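Local coordinates for protein haloperoxidase (Corallina officinalis, PDB 1QHB) that uses a vanadate cofactor and hydrogen peroxide to oxidise bromide and so brominate organic substrates, working as a dodecamer of identical subunits, at residues S152-A157 / I211-G216; E190-N193 / W197-T200; F291-K296 / E450-A455. One frame throughout, in Å; residues are numbered along the deposited sequence.

Contact 1 of 3, residues S152-A157 / I211-G216; sequences SPELIA and IRRRRG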
loop_
_atom_site.group_PDB
_atom_site.type_symbol
_atom_site.label_atom_id
_atom_site.label_comp_id
_atom_site.label_asym_id
_atom_site.label_seq_id
_atom_site.Cartn_x
_atom_site.Cartn_y
_atom_site.Cartn_z
ATOM N N SER A 152 -35.406 -11.348 40.787
ATOM C CA SER A 152 -36.270 -10.357 40.117
ATOM C C SER A 152 -37.680 -10.854 39.944
ATOM O O SER A 152 -37.981 -12.054 39.788
ATOM C CB SER A 152 -35.705 -10.019 38.727
ATOM O OG SER A 152 -35.700 -11.172 37.885
ATOM N N PRO A 153 -38.603 -9.907 39.801
ATOM C CA PRO A 153 -40.012 -10.215 39.507
ATOM C C PRO A 153 -40.076 -11.041 38.233
ATOM O O PRO A 153 -40.812 -12.034 38.114
ATOM C CB PRO A 153 -40.642 -8.843 39.290
ATOM C CG PRO A 153 -39.788 -7.929 40.118
ATOM C CD PRO A 153 -38.369 -8.449 39.935
ATOM N N GLU A 154 -39.286 -10.664 37.213
ATOM C CA GLU A 154 -39.260 -11.414 35.976
ATOM C C GLU A 154 -39.031 -12.929 36.114
ATOM O O GLU A 154 -39.694 -13.809 35.520
ATOM C CB GLU A 154 -38.212 -10.887 35.017
ATOM C CG GLU A 154 -38.426 -11.452 33.605
ATOM C CD GLU A 154 -37.621 -10.746 32.526
ATOM O OE1 GLU A 154 -36.791 -9.877 32.881
ATOM O OE2 GLU A 154 -37.877 -11.085 31.374
ATOM N N LEU A 155 -38.019 -13.300 36.911
ATOM C CA LEU A 155 -37.651 -14.708 37.084
ATOM C C LEU A 155 -38.749 -15.418 37.854
ATOM O O LEU A 155 -39.136 -16.580 37.587
ATOM C CB LEU A 155 -36.291 -14.759 37.779
ATOM C CG LEU A 155 -35.575 -16.085 38.024
ATOM C CD1 LEU A 155 -36.109 -16.738 39.293
ATOM C CD2 LEU A 155 -35.733 -17.068 36.886
ATOM N N ILE A 156 -39.303 -14.712 38.853
ATOM C CA ILE A 156 -40.414 -15.275 39.619
ATOM C C ILE A 156 -41.534 -15.685 38.662
ATOM O O ILE A 156 -42.004 -16.833 38.701
ATOM C CB ILE A 156 -40.911 -14.294 40.677
ATOM C CG1 ILE A 156 -39.823 -14.072 41.735
ATOM C CG2 ILE A 156 -42.198 -14.828 41.311
ATOM C CD1 ILE A 156 -40.124 -12.867 42.599
ATOM N N ALA A 157 -41.961 -14.747 37.810
ATOM C CA ALA A 157 -42.971 -15.073 36.816
ATOM C C ALA A 157 -42.518 -16.150 35.845
ATOM O O ALA A 157 -43.375 -16.868 35.361
ATOM C CB ALA A 157 -43.280 -13.823 35.966
ATOM N N ILE A 211 -38.558 -3.827 28.733
ATOM C CA ILE A 211 -39.845 -3.251 28.351
ATOM C C ILE A 211 -40.332 -4.032 27.163
ATOM O O ILE A 211 -41.493 -4.412 27.094
ATOM C CB ILE A 211 -39.748 -1.743 28.062
ATOM C CG1 ILE A 211 -39.468 -0.986 29.364
ATOM C CG2 ILE A 211 -40.992 -1.206 27.366
ATOM C CD1 ILE A 211 -38.857 0.391 29.148
ATOM N N ARG A 212 -39.464 -4.333 26.196
ATOM C CA ARG A 212 -39.934 -5.058 25.010
ATOM C C ARG A 212 -40.403 -6.472 25.324
ATOM O O ARG A 212 -41.322 -6.966 24.664
ATOM C CB ARG A 212 -38.810 -5.031 23.963
ATOM C CG ARG A 212 -39.328 -5.501 22.608
ATOM C CD ARG A 212 -38.247 -5.589 21.542
ATOM N NE ARG A 212 -38.802 -6.281 20.369
ATOM C CZ ARG A 212 -38.219 -6.480 19.194
ATOM N NH1 ARG A 212 -36.995 -6.031 18.915
ATOM N NH2 ARG A 212 -38.893 -7.154 18.256
ATOM N N ARG A 213 -39.839 -7.196 26.283
ATOM C CA ARG A 213 -40.342 -8.562 26.503
ATOM C C ARG A 213 -41.308 -8.689 27.684
ATOM O O ARG A 213 -41.699 -9.817 27.989
ATOM C CB ARG A 213 -39.163 -9.543 26.685
ATOM C CG ARG A 213 -38.331 -9.285 27.917
ATOM C CD ARG A 213 -37.131 -10.269 27.987
ATOM N NE ARG A 213 -36.508 -10.003 29.293
ATOM C CZ ARG A 213 -35.350 -9.375 29.424
ATOM N NH1 ARG A 213 -34.656 -8.993 28.354
ATOM N NH2 ARG A 213 -34.869 -9.138 30.631
ATOM N N ARG A 214 -41.690 -7.580 28.316
ATOM C CA ARG A 214 -42.589 -7.688 29.464
ATOM C C ARG A 214 -44.005 -8.037 29.035
ATOM O O ARG A 214 -44.463 -7.480 28.052
ATOM C CB ARG A 214 -42.600 -6.405 30.291
ATOM C CG ARG A 214 -43.405 -6.651 31.590
ATOM C CD ARG A 214 -42.848 -5.716 32.647
ATOM N NE ARG A 214 -43.588 -5.839 33.886
ATOM C CZ ARG A 214 -43.122 -5.358 35.029
ATOM N NH1 ARG A 214 -41.938 -4.755 35.008
ATOM N NH2 ARG A 214 -43.859 -5.498 36.114
ATOM N N ARG A 215 -44.668 -8.967 29.729
ATOM C CA ARG A 215 -45.985 -9.383 29.274
ATOM C C ARG A 215 -47.067 -8.809 30.173
ATOM O O ARG A 215 -46.835 -8.623 31.352
ATOM C CB ARG A 215 -46.129 -10.907 29.175
ATOM C CG ARG A 215 -45.231 -11.516 28.126
ATOM C CD ARG A 215 -45.243 -13.012 28.178
ATOM N NE ARG A 215 -44.335 -13.591 29.148
ATOM C CZ ARG A 215 -44.432 -14.889 29.485
ATOM N NH1 ARG A 215 -45.370 -15.624 28.905
ATOM N NH2 ARG A 215 -43.592 -15.390 30.375
ATOM N N GLY A 216 -48.271 -8.643 29.623
ATOM C CA GLY A 216 -49.366 -8.143 30.448
ATOM C C GLY A 216 -50.222 -9.324 30.915
ATOM O O GLY A 216 -49.873 -10.489 31.011
#
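Glu154 swings CG opposite its backbone N (chi1 -166°) and, with the chain straight beyond it, sends its carboxylate out from the first turn of helix 153-167 toward Arg213. The arginine answers from near the end of helix 208-213: its CG stands between the backbone N and the carbonyl carbon (chi1 65°), and the chain then runs extended as far as NE. The two side chains cross at about a right angle, yet their flat ends lie nearly in one plane, 17° apart.

What results is a side-on bidentate salt bridge. Arg213 NE donates to Glu154 OE2 at 2.7 Å and Arg213 NH2 to Glu154 OE1 at 3.1 Å, both almost straight and both meeting the syn lone pair of their oxygen. Two parallel bonds fix the rotation of the carboxylate as well as its position. Arginine suits the place because NE and NH2 point the same way along one edge of the guanidinium, matching the two carboxylate oxygens. The pair is buried, where each charge probably needs the other; the arginine has a further acidic partner, Glu558, at NH1.

At the start of helix 153-167 Ser152 is the N-cap, its OG accepting from Leu155 N at 3.3 Å, a role that suits a short hydroxyl side chain. Trp197 of helix 196-199 packs against Glu154, while Ser554 and Phe557 of helix 553-574 touch Glu154 and Arg213 respectively. The salt bridge thus joins helices 153-167 and 208-213 beside these two other helices.

Contact 2 of 3, residues E190-N193 / W197-T200; sequences ERLN and WFNT
Phe198 and Leu192 pack side by side across the short connection between two consecutive helices, 182-192 and 196-199, and their side chains point the same way. The phenyl ring meets the leucine through one ortho-meta side: Phe198 CE2 is 4.0 Å from Leu192 CB and as far from the methyl CD2. With CG of Phe198 anti to the carbonyl carbon, chi1 -60°, the ring is set beside Leu192. A branched aliphatic and a flat ring suit the place, since each offers a broad apolar surface without a polar group to satisfy. The ring also comes close to the backbone, with Phe198 CD2 3.2 Å from Leu192 O in an oblique approach. On one face of the ring stands Trp197 CD1, near the rim; Ala157 of helix 153-167 touches the ring as well.

Asn193, next in the chain after Leu192, meets both residues of the second helix that take part. Its OD1 lies 4.3 Å from Phe198 CB, and its main-chain O is the acceptor for Asn199 ND2. An amide suits this position because its oxygen has work beyond the connection: Asn193 OD1 accepts from Val218 N, so that the residue ties the two helix ends to the chain beyond Arg215.

On the more exposed side Asn199 bridges the two helix ends, a short amide able to donate and accept at once. Its OD1 receives the hydroxyl of Thr200 OG1 at 2.9 Å, in the carbonyl plane, which steadies the amide. Asn199 ND2 donates to Asn193 O at 3.0 Å; the acceptor lies near the amide plane of Asn199, but the nitrogen sits 37° above the carbonyl plane of Asn193.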
loop_
_atom_site.group_PDB
_atom_site.type_symbol
_atom_site.label_atom_id
_atom_site.label_comp_id
_atom_site.label_asym_id
_atom_site.label_seq_id
_atom_site.Cartn_x
_atom_site.Cartn_y
_atom_site.Cartn_z
ATOM N N GLU A 190 -55.058 -17.117 37.221
ATOM C CA GLU A 190 -55.225 -16.245 38.392
ATOM C C GLU A 190 -53.928 -16.199 39.181
ATOM O O GLU A 190 -53.553 -15.194 39.766
ATOM C CB GLU A 190 -56.421 -16.838 39.101
ATOM C CG GLU A 190 -57.130 -16.076 40.198
ATOM C CD GLU A 190 -58.407 -16.847 40.557
ATOM O OE1 GLU A 190 -59.071 -17.315 39.600
ATOM O OE2 GLU A 190 -58.722 -17.001 41.750
ATOM N N ARG A 191 -53.170 -17.276 39.239
ATOM C CA ARG A 191 -51.903 -17.322 39.964
ATOM C C ARG A 191 -50.866 -16.513 39.194
ATOM O O ARG A 191 -50.262 -15.605 39.778
ATOM C CB ARG A 191 -51.593 -18.804 40.232
ATOM C CG ARG A 191 -52.668 -19.309 41.226
ATOM C CD ARG A 191 -52.319 -20.635 41.886
ATOM N NE ARG A 191 -52.429 -21.711 40.906
ATOM C CZ ARG A 191 -52.189 -23.001 41.072
ATOM N NH1 ARG A 191 -51.796 -23.432 42.255
ATOM N NH2 ARG A 191 -52.332 -23.852 40.054
ATOM N N LEU A 192 -50.834 -16.633 37.854
ATOM C CA LEU A 192 -49.893 -15.853 37.075
ATOM C C LEU A 192 -50.327 -14.403 37.144
ATOM O O LEU A 192 -49.427 -13.558 37.322
ATOM C CB LEU A 192 -49.791 -16.322 35.631
ATOM C CG LEU A 192 -49.286 -17.766 35.424
ATOM C CD1 LEU A 192 -49.537 -18.148 33.982
ATOM C CD2 LEU A 192 -47.813 -17.839 35.803
ATOM N N ASN A 193 -51.632 -14.118 37.112
ATOM C CA ASN A 193 -52.050 -12.720 37.202
ATOM C C ASN A 193 -51.885 -12.135 38.611
ATOM O O ASN A 193 -52.056 -10.921 38.791
ATOM C CB ASN A 193 -53.469 -12.466 36.723
ATOM C CG ASN A 193 -53.577 -12.510 35.215
ATOM O OD1 ASN A 193 -52.593 -12.195 34.541
ATOM N ND2 ASN A 193 -54.721 -12.889 34.676
ATOM N N TRP A 197 -44.813 -9.144 37.653
ATOM C CA TRP A 197 -44.378 -9.065 36.260
ATOM C C TRP A 197 -45.548 -8.859 35.309
ATOM O O TRP A 197 -45.606 -7.971 34.426
ATOM C CB TRP A 197 -43.619 -10.338 35.867
ATOM C CG TRP A 197 -42.945 -10.225 34.520
ATOM C CD1 TRP A 197 -43.273 -10.940 33.397
ATOM C CD2 TRP A 197 -41.881 -9.357 34.139
ATOM N NE1 TRP A 197 -42.501 -10.544 32.353
ATOM C CE2 TRP A 197 -41.619 -9.580 32.782
ATOM C CE3 TRP A 197 -41.089 -8.423 34.839
ATOM C CZ2 TRP A 197 -40.599 -8.929 32.067
ATOM C CZ3 TRP A 197 -40.077 -7.771 34.156
ATOM C CH2 TRP A 197 -39.868 -8.013 32.779
ATOM N N PHE A 198 -46.599 -9.688 35.493
ATOM C CA PHE A 198 -47.758 -9.611 34.622
ATOM C C PHE A 198 -48.801 -8.561 35.001
ATOM O O PHE A 198 -49.461 -8.047 34.090
ATOM C CB PHE A 198 -48.467 -10.975 34.571
ATOM C CG PHE A 198 -47.658 -12.138 34.066
ATOM C CD1 PHE A 198 -47.328 -12.260 32.727
ATOM C CD2 PHE A 198 -47.287 -13.165 34.909
ATOM C CE1 PHE A 198 -46.599 -13.327 32.237
ATOM C CE2 PHE A 198 -46.559 -14.257 34.462
ATOM C CZ PHE A 198 -46.208 -14.338 33.122
ATOM N N ASN A 199 -49.002 -8.287 36.293
ATOM C CA ASN A 199 -50.102 -7.387 36.637
ATOM C C ASN A 199 -49.715 -5.951 36.817
ATOM O O ASN A 199 -50.578 -5.139 37.109
ATOM C CB ASN A 199 -50.882 -7.879 37.873
ATOM C CG ASN A 199 -50.099 -7.877 39.159
ATOM O OD1 ASN A 199 -49.238 -7.041 39.364
ATOM N ND2 ASN A 199 -50.301 -8.827 40.050
ATOM N N THR A 200 -48.462 -5.583 36.610
ATOM C CA THR A 200 -47.953 -4.211 36.692
ATOM C C THR A 200 -47.100 -3.917 35.466
ATOM O O THR A 200 -46.310 -4.766 35.077
ATOM C CB THR A 200 -47.013 -4.132 37.918
ATOM O OG1 THR A 200 -47.807 -4.518 39.043
ATOM C CG2 THR A 200 -46.433 -2.769 38.200
#

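Contact 3 of 3, residues F291-K296 / E450-A455; sequences FMTDLK and EKQNIA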
loop_
_atom_site.group_PDB
_atom_site.type_symbol
_atom_site.label_atom_id
_atom_site.label_comp_id
_atom_site.label_asym_id
_atom_site.label_seq_id
_atom_site.Cartn_x
_atom_site.Cartn_y
_atom_site.Cartn_z
ATOM N N PHE A 291 -39.805 -36.582 35.079
ATOM C CA PHE A 291 -38.502 -37.044 35.515
ATOM C C PHE A 291 -37.806 -36.026 36.390
ATOM O O PHE A 291 -38.205 -34.852 36.382
ATOM C CB PHE A 291 -37.563 -37.314 34.313
ATOM C CG PHE A 291 -38.125 -38.331 33.343
ATOM C CD1 PHE A 291 -37.867 -39.671 33.534
ATOM C CD2 PHE A 291 -38.902 -37.953 32.254
ATOM C CE1 PHE A 291 -38.353 -40.636 32.669
ATOM C CE2 PHE A 291 -39.410 -38.907 31.400
ATOM C CZ PHE A 291 -39.149 -40.250 31.614
ATOM N N MET A 292 -36.803 -36.534 37.102
ATOM C CA MET A 292 -36.013 -35.684 37.971
ATOM C C MET A 292 -36.863 -35.014 39.039
ATOM O O MET A 292 -36.634 -33.871 39.394
ATOM C CB MET A 292 -35.264 -34.644 37.101
ATOM C CG MET A 292 -34.144 -35.223 36.321
ATOM S SD MET A 292 -33.452 -34.196 35.015
ATOM C CE MET A 292 -32.703 -32.909 36.026
ATOM N N THR A 293 -37.800 -35.750 39.622
ATOM C CA THR A 293 -38.668 -35.233 40.662
ATOM C C THR A 293 -38.156 -35.708 42.015
ATOM O O THR A 293 -38.703 -35.310 43.044
ATOM C CB THR A 293 -40.110 -35.746 40.488
ATOM O OG1 THR A 293 -40.111 -37.191 40.431
ATOM C CG2 THR A 293 -40.672 -35.233 39.167
ATOM N N ASP A 294 -37.097 -36.479 42.038
ATOM C CA ASP A 294 -36.478 -36.925 43.261
ATOM C C ASP A 294 -35.119 -36.212 43.399
ATOM O O ASP A 294 -34.304 -36.217 42.458
ATOM C CB ASP A 294 -36.291 -38.444 43.184
ATOM C CG ASP A 294 -35.407 -38.895 44.316
ATOM O OD1 ASP A 294 -35.879 -38.953 45.466
ATOM O OD2 ASP A 294 -34.225 -39.171 44.083
ATOM N N LEU A 295 -34.851 -35.693 44.608
ATOM C CA LEU A 295 -33.620 -35.000 44.893
ATOM C C LEU A 295 -32.357 -35.744 44.563
ATOM O O LEU A 295 -31.460 -35.146 43.900
ATOM C CB LEU A 295 -33.555 -34.610 46.379
ATOM C CG LEU A 295 -32.358 -33.680 46.695
ATOM C CD1 LEU A 295 -32.526 -32.402 45.886
ATOM C CD2 LEU A 295 -32.255 -33.422 48.193
ATOM N N LYS A 296 -32.234 -37.020 44.978
ATOM C CA LYS A 296 -30.951 -37.683 44.625
ATOM C C LYS A 296 -30.749 -37.915 43.158
ATOM O O LYS A 296 -29.592 -37.819 42.702
ATOM C CB LYS A 296 -30.838 -38.996 45.402
ATOM C CG LYS A 296 -30.777 -38.709 46.909
ATOM C CD LYS A 296 -30.793 -40.074 47.617
ATOM C CE LYS A 296 -30.536 -39.867 49.108
ATOM N NZ LYS A 296 -29.999 -41.135 49.687
ATOM N N GLU A 450 -44.661 -36.230 44.674
ATOM C CA GLU A 450 -44.759 -37.383 45.585
ATOM C C GLU A 450 -45.353 -38.569 44.818
ATOM O O GLU A 450 -44.723 -39.647 44.850
ATOM C CB GLU A 450 -45.571 -37.079 46.829
ATOM C CG GLU A 450 -45.776 -38.281 47.743
ATOM C CD GLU A 450 -46.614 -37.960 48.965
ATOM O OE1 GLU A 450 -47.410 -36.994 48.943
ATOM O OE2 GLU A 450 -46.477 -38.692 49.974
ATOM N N LYS A 451 -46.419 -38.289 44.021
ATOM C CA LYS A 451 -46.931 -39.429 43.246
ATOM C C LYS A 451 -45.911 -39.951 42.281
ATOM O O LYS A 451 -45.793 -41.163 42.107
ATOM C CB LYS A 451 -48.183 -39.019 42.446
ATOM C CG LYS A 451 -49.318 -38.531 43.322
ATOM C CD LYS A 451 -50.339 -37.785 42.467
ATOM C CE LYS A 451 -51.445 -37.238 43.364
ATOM N NZ LYS A 451 -52.678 -36.925 42.588
ATOM N N GLN A 452 -45.176 -39.068 41.594
ATOM C CA GLN A 452 -44.157 -39.590 40.646
ATOM C C GLN A 452 -43.132 -40.407 41.393
ATOM O O GLN A 452 -42.767 -41.516 40.995
ATOM C CB GLN A 452 -43.514 -38.386 39.917
ATOM C CG GLN A 452 -42.549 -38.857 38.832
ATOM C CD GLN A 452 -43.219 -39.547 37.662
ATOM O OE1 GLN A 452 -44.069 -38.982 36.951
ATOM N NE2 GLN A 452 -42.837 -40.795 37.416
ATOM N N ASN A 453 -42.555 -39.864 42.471
ATOM C CA ASN A 453 -41.532 -40.608 43.245
ATOM C C ASN A 453 -42.027 -41.923 43.825
ATOM O O ASN A 453 -41.284 -42.903 43.856
ATOM C CB ASN A 453 -41.063 -39.648 44.345
ATOM C CG ASN A 453 -40.231 -38.511 43.725
ATOM O OD1 ASN A 453 -39.673 -38.653 42.613
ATOM N ND2 ASN A 453 -40.130 -37.437 44.487
ATOM N N ILE A 454 -43.309 -42.000 44.223
ATOM C CA ILE A 454 -43.883 -43.255 44.689
ATOM C C ILE A 454 -43.937 -44.269 43.561
ATOM O O ILE A 454 -43.465 -45.388 43.707
ATOM C CB ILE A 454 -45.301 -43.107 45.254
ATOM C CG1 ILE A 454 -45.162 -42.496 46.660
ATOM C CG2 ILE A 454 -46.057 -44.423 45.346
ATOM C CD1 ILE A 454 -46.468 -42.222 47.361
ATOM N N ALA A 455 -44.482 -43.810 42.434
ATOM C CA ALA A 455 -44.557 -44.674 41.277
ATOM C C ALA A 455 -43.154 -45.127 40.899
ATOM O O ALA A 455 -43.154 -46.226 40.335
ATOM C CB ALA A 455 -45.226 -43.952 40.122
#
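A loop leading into the N terminus of helix 295-302 is held here against the side of helix 439-456, with Thr293 and Asn453 making the junction. Their side chains slide past each other in opposite directions, and one amide grips one residue twice. Thr293 OG1 donates to Asn453 OD1 at 2.7 Å, while Asn453 ND2 donates to Thr293 O at 2.9 Å. Thr293 O also hydrogen-bonds Ser464 OG. The carbonyl of Thr293 lies close to the amide plane of Asn453, whereas ND2 stands 58° above the carbonyl plane of Thr293. Asparagine suits the site because its amide carries a donor and an acceptor side by side; threonine supplies a hydroxyl close to its own main chain, turned toward the helix by a chi1 of 55°.

Gln452 lays its CG 3.4 Å from Thr293 OG1, and the bend at chi2 carries its amide on to where OE1 accepts from Asp290 N and NE2 donates to Asp456 OD1. On the other flank Asp294 CB rests 3.4 Å from Asn453 OD1.

In the carboxylate of Asp294, OD2 accepts from Val297 N of the helix it caps, while OD1 bonds to Ser460 OG. A short acidic side chain can reach forward to this N-H of the first turn, and its negative charge probably interacts favourably with the positive end of the helix dipole: a classic aspartate N-cap.

How the contacts relate
Following the chain from the N terminus, the first of these segments is met at helix 153-167; the chain then makes the short connection of contact 2 between helices 182-192 and 196-199, and only at helix 208-213 returns to close contact 1. Contact 2 therefore falls wholly within the larger loop of contact 1. The two also touch: Arg214 NE lies 3.0 Å from Trp197 O, probably a hydrogen bond, and Ala157 packs on Trp197. Contact 3 opens later and closes a loop of 153 intervening residues, joining the approach to helix 295-302 to helix 439-456. It is in series with the others, its centre about 30 Å from that of contact 1, but Arg191 reaches helix 439-456 through Asp444.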